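Alginate lyase (Aplysia kurodai, PDB 5GMT) is an alginate lyase of polysaccharide lyase family 14 that probably cleaves the mannuronate-rich chains of alginate. Local coordinates at residues I200-V203 and G204-D207; R232-N235 and S236-L239. One frame throughout, in Å; residues are numbered along the deposited sequence.

In the fold
Interactions 1 and 2 are two neighbouring loops on the same side of a beta-rich lyase domain, about 9 Å apart between their centres. Interaction 1 turns the chain between the antiparallel neighbours 191-199 and 208-216 of one sheet; interaction 2 carries it from strand 222-229 of that sheet to strand 238-247 of the other. The loops touch directly: Asn-201 O is 3.0 Å from Arg-232 NE, a probable hydrogen bond, while Val-203 CG2 packs 3.3 Å from Asn-235 OD1. Asp-91 binds both, through the backbone at Ile-200 and through its carboxylate at His-238. The centres lie about 21 and 19 Å from that of the chain.

Interaction 1. Residues I200-V203 and G204-D207; sequences INTV and GKTD
A type II beta turn from Thr-202 to Lys-205 reverses the chain, closed by Lys-205 N donating to Thr-202 O at 2.9 Å, and the carboxylate of Asp-207 grips the start of that turn. Its two oxygens take separate donors from one residue: OD1 receives Thr-202 N at 2.7 Å on its syn lone pair, and OD2 receives the hydroxyl OG1 of Thr-202, also at 2.7 Å, on the syn side and 15° out of the carboxylate plane. This two-point hold fixes how the carboxylate is turned. The Thr-202 side chain suits it, with CG2 anti to the backbone N and OG1 beside that N (chi1 -50°), which brings hydroxyl and amide to the same carboxylate. The whole loop is the connection between antiparallel strands 191-199 and 208-216 in a sheet of this family 14 lyase, and Gly-204 takes a positive phi of 97° at its third turn position, where a CB would collide with Val-203 O. Thr-202 O has a second donor, Asn-201 ND2 at 2.9 Å; this amide and Lys-205 N come from opposite faces of the carbonyl plane. Asn-201 ND2 also makes a weak bond to Lys-205 O, while OD1 of the same amide accepts from Met-231 N, in the loop that follows strand 222-229. Lys-205 runs alongside Thr-202, pointing the same way, its CD 4.0 Å from Thr-202 CB. The lysine chain then bends at chi4, and a water bridges its NZ to Val-203 O.

Interaction 2. Residues R232-N235 and S236-L239; sequences RNTN and SHHL
Thr-234 lays its methyl CG2 over one face of the His-237 imidazole, 3.5 Å from the ring centroid and 17° off the normal, a CH-pi contact displaced toward the CD2-NE2 side. The two residues are the ends of a type I beta turn, Thr-234 to His-237, that leads into strand 238-247; its closing bond, His-237 N to Thr-234 O, is weak at 3.4 Å. The threonine torsion, with OG1 anti to the backbone N (chi1 -176°), is what sets CG2 over the imidazole and leaves Thr-234 OG1 to a water at 2.7 Å. Arg-232 passes His-237 in the opposite direction, CB against CB at 3.7 Å, and its extended chain carries NH1 to His-237 O at 2.9 Å, nearly along the C=O axis. NE of the same guanidinium bonds Asn-201 O in the neighbouring loop. Shortened to an alanine at Arg-232, the side chain would probably leave both His-237 O and Asn-201 O without their donor, losing a tie between the two loops. The His-238 ring, its ND1 hydrogen-bonded to Asp-91, crosses the guanidinium with the planes 56° apart, and His-238 CE1 lies 3.8 Å from Arg-232 NH1.

Interaction 1. Residues I200-V203 and G204-D207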
loop_
_atom_site.group_PDB
_atom_site.type_symbol
_atom_site.label_atom_id
_atom_site.label_comp_id
_atom_site.label_asym_id
_atom_site.label_seq_id
_atom_site.Cartn_x
_atom_site.Cartn_y
_atom_site.Cartn_z
ATOM N N ILE A 200 -5.146 -13.621 5.612
ATOM C CA ILE A 200 -3.952 -14.385 5.300
ATOM C C ILE A 200 -4.309 -15.861 5.310
ATOM O O ILE A 200 -5.335 -16.259 5.863
ATOM C CB ILE A 200 -2.777 -14.083 6.272
ATOM C CG1 ILE A 200 -3.135 -14.412 7.721
ATOM C CG2 ILE A 200 -2.348 -12.624 6.154
ATOM C CD1 ILE A 200 -1.980 -14.061 8.687
ATOM N N ASN A 201 -3.482 -16.662 4.656
ATOM C CA ASN A 201 -3.771 -18.081 4.481
ATOM C C ASN A 201 -3.681 -18.910 5.749
ATOM O O ASN A 201 -2.951 -18.581 6.689
ATOM C CB ASN A 201 -2.821 -18.677 3.447
ATOM C CG ASN A 201 -1.365 -18.569 3.875
ATOM O OD1 ASN A 201 -0.813 -17.468 3.942
ATOM N ND2 ASN A 201 -0.731 -19.720 4.167
ATOM N N THR A 202 -4.435 -19.998 5.757
ATOM C CA THR A 202 -4.148 -21.105 6.662
ATOM C C THR A 202 -2.758 -21.615 6.334
ATOM O O THR A 202 -2.440 -21.820 5.164
ATOM C CB THR A 202 -5.153 -22.238 6.487
ATOM O OG1 THR A 202 -6.482 -21.695 6.530
ATOM C CG2 THR A 202 -4.979 -23.290 7.586
ATOM N N VAL A 203 -1.919 -21.803 7.347
ATOM C CA VAL A 203 -0.598 -22.355 7.094
ATOM C C VAL A 203 -0.781 -23.734 6.476
ATOM O O VAL A 203 -1.593 -24.528 6.944
ATOM C CB VAL A 203 0.252 -22.401 8.389
ATOM C CG1 VAL A 203 1.570 -23.128 8.158
ATOM C CG2 VAL A 203 0.513 -20.988 8.861
ATOM N N GLY A 204 -0.074 -23.987 5.382
ATOM C CA GLY A 204 -0.190 -25.241 4.667
ATOM C C GLY A 204 -1.137 -25.138 3.492
ATOM O O GLY A 204 -1.259 -26.070 2.706
ATOM N N LYS A 205 -1.809 -23.998 3.358
ATOM C CA LYS A 205 -2.770 -23.833 2.274
ATOM C C LYS A 205 -2.573 -22.545 1.479
ATOM O O LYS A 205 -1.926 -21.607 1.930
ATOM C CB LYS A 205 -4.202 -23.863 2.818
ATOM C CG LYS A 205 -4.550 -25.110 3.610
ATOM C CD LYS A 205 -6.040 -25.180 3.883
ATOM C CE LYS A 205 -6.344 -26.212 4.955
ATOM N NZ LYS A 205 -5.625 -27.487 4.672
ATOM N N THR A 206 -3.166 -22.506 0.299
ATOM C CA THR A 206 -3.198 -21.292 -0.511
ATOM C C THR A 206 -4.636 -20.764 -0.546
ATOM O O THR A 206 -5.272 -20.685 -1.612
ATOM C CB THR A 206 -2.661 -21.541 -1.946
ATOM O OG1 THR A 206 -3.263 -22.720 -2.499
ATOM C CG2 THR A 206 -1.138 -21.715 -1.928
ATOM N N ASP A 207 -5.130 -20.410 0.636
ATOM C CA ASP A 207 -6.510 -19.983 0.810
ATOM C C ASP A 207 -6.609 -18.546 1.321
ATOM O O ASP A 207 -7.666 -18.104 1.775
ATOM C CB ASP A 207 -7.260 -20.946 1.749
ATOM C CG ASP A 207 -6.581 -21.121 3.095
ATOM O OD1 ASP A 207 -5.541 -20.482 3.341
ATOM O OD2 ASP A 207 -7.108 -21.886 3.928
HETATM O O HOH W 1 -3.192 -26.699 6.423
#

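Interaction 2. Residues R232-N235 and S236-L239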
loop_
_atom_site.group_PDB
_atom_site.type_symbol
_atom_site.label_atom_id
_atom_site.label_comp_id
_atom_site.label_asym_id
_atom_site.label_seq_id
_atom_site.Cartn_x
_atom_site.Cartn_y
_atom_site.Cartn_z
ATOM N N ARG A 232 2.032 -16.628 4.104
ATOM C CA ARG A 232 2.930 -17.089 5.158
ATOM C C ARG A 232 3.092 -18.610 5.128
ATOM O O ARG A 232 2.214 -19.330 4.643
ATOM C CB ARG A 232 2.403 -16.641 6.516
ATOM C CG ARG A 232 0.991 -17.131 6.767
ATOM C CD ARG A 232 0.502 -16.848 8.172
ATOM N NE ARG A 232 -0.817 -17.437 8.381
ATOM C CZ ARG A 232 -1.391 -17.585 9.567
ATOM N NH1 ARG A 232 -0.762 -17.196 10.669
ATOM N NH2 ARG A 232 -2.592 -18.145 9.651
ATOM N N ASN A 233 4.221 -19.091 5.645
ATOM C CA ASN A 233 4.451 -20.537 5.744
ATOM C C ASN A 233 4.575 -21.004 7.177
ATOM O O ASN A 233 4.791 -22.189 7.437
ATOM C CB ASN A 233 5.699 -20.953 4.964
ATOM C CG ASN A 233 5.452 -21.015 3.474
ATOM O OD1 ASN A 233 4.664 -21.838 2.998
ATOM N ND2 ASN A 233 6.123 -20.150 2.727
ATOM N N THR A 234 4.425 -20.080 8.112
ATOM C CA THR A 234 4.515 -20.429 9.508
ATOM C C THR A 234 3.457 -19.668 10.289
ATOM O O THR A 234 3.055 -18.572 9.907
ATOM C CB THR A 234 5.928 -20.145 10.074
ATOM O OG1 THR A 234 6.005 -20.597 11.429
ATOM C CG2 THR A 234 6.260 -18.662 10.012
ATOM N N ASN A 235 3.001 -20.260 11.384
ATOM C CA ASN A 235 1.879 -19.711 12.124
ATOM C C ASN A 235 2.221 -18.515 12.989
ATOM O O ASN A 235 1.336 -17.915 13.571
ATOM C CB ASN A 235 1.252 -20.796 12.999
ATOM C CG ASN A 235 0.286 -21.657 12.231
ATOM O OD1 ASN A 235 -0.806 -21.210 11.878
ATOM N ND2 ASN A 235 0.683 -22.899 11.951
ATOM N N SER A 236 3.502 -18.176 13.105
ATOM C CA SER A 236 3.864 -17.054 13.941
ATOM C C SER A 236 3.733 -15.740 13.174
ATOM O O SER A 236 3.836 -14.674 13.781
ATOM C CB SER A 236 5.290 -17.203 14.472
ATOM O OG SER A 236 6.213 -17.269 13.394
ATOM N N HIS A 237 3.530 -15.825 11.853
ATOM C CA HIS A 237 3.338 -14.626 11.012
ATOM C C HIS A 237 1.893 -14.137 11.057
ATOM O O HIS A 237 0.949 -14.934 10.949
ATOM C CB HIS A 237 3.714 -14.900 9.548
ATOM C CG HIS A 237 5.175 -15.123 9.326
ATOM N ND1 HIS A 237 5.728 -15.232 8.066
ATOM C CD2 HIS A 237 6.200 -15.263 10.201
ATOM C CE1 HIS A 237 7.030 -15.423 8.175
ATOM N NE2 HIS A 237 7.342 -15.456 9.458
ATOM N N HIS A 238 1.720 -12.822 11.195
ATOM C CA HIS A 238 0.393 -12.211 11.196
ATOM C C HIS A 238 0.434 -10.845 10.518
ATOM O O HIS A 238 1.500 -10.353 10.169
ATOM C CB HIS A 238 -0.136 -12.069 12.626
ATOM C CG HIS A 238 -0.160 -13.361 13.383
ATOM N ND1 HIS A 238 -1.145 -14.312 13.201
ATOM C CD2 HIS A 238 0.686 -13.866 14.312
ATOM C CE1 HIS A 238 -0.906 -15.343 13.995
ATOM N NE2 HIS A 238 0.197 -15.095 14.681
ATOM N N LEU A 239 -0.731 -10.242 10.321
ATOM C CA LEU A 239 -0.779 -8.890 9.766
ATOM C C LEU A 239 -0.326 -7.921 10.842
ATOM O O LEU A 239 -0.698 -8.078 12.005
ATOM C CB LEU A 239 -2.188 -8.556 9.279
ATOM C CG LEU A 239 -2.543 -9.200 7.943
ATOM C CD1 LEU A 239 -4.050 -9.432 7.842
ATOM C CD2 LEU A 239 -2.045 -8.315 6.801
HETATM O O HOH W 2 7.576 -19.255 13.207
#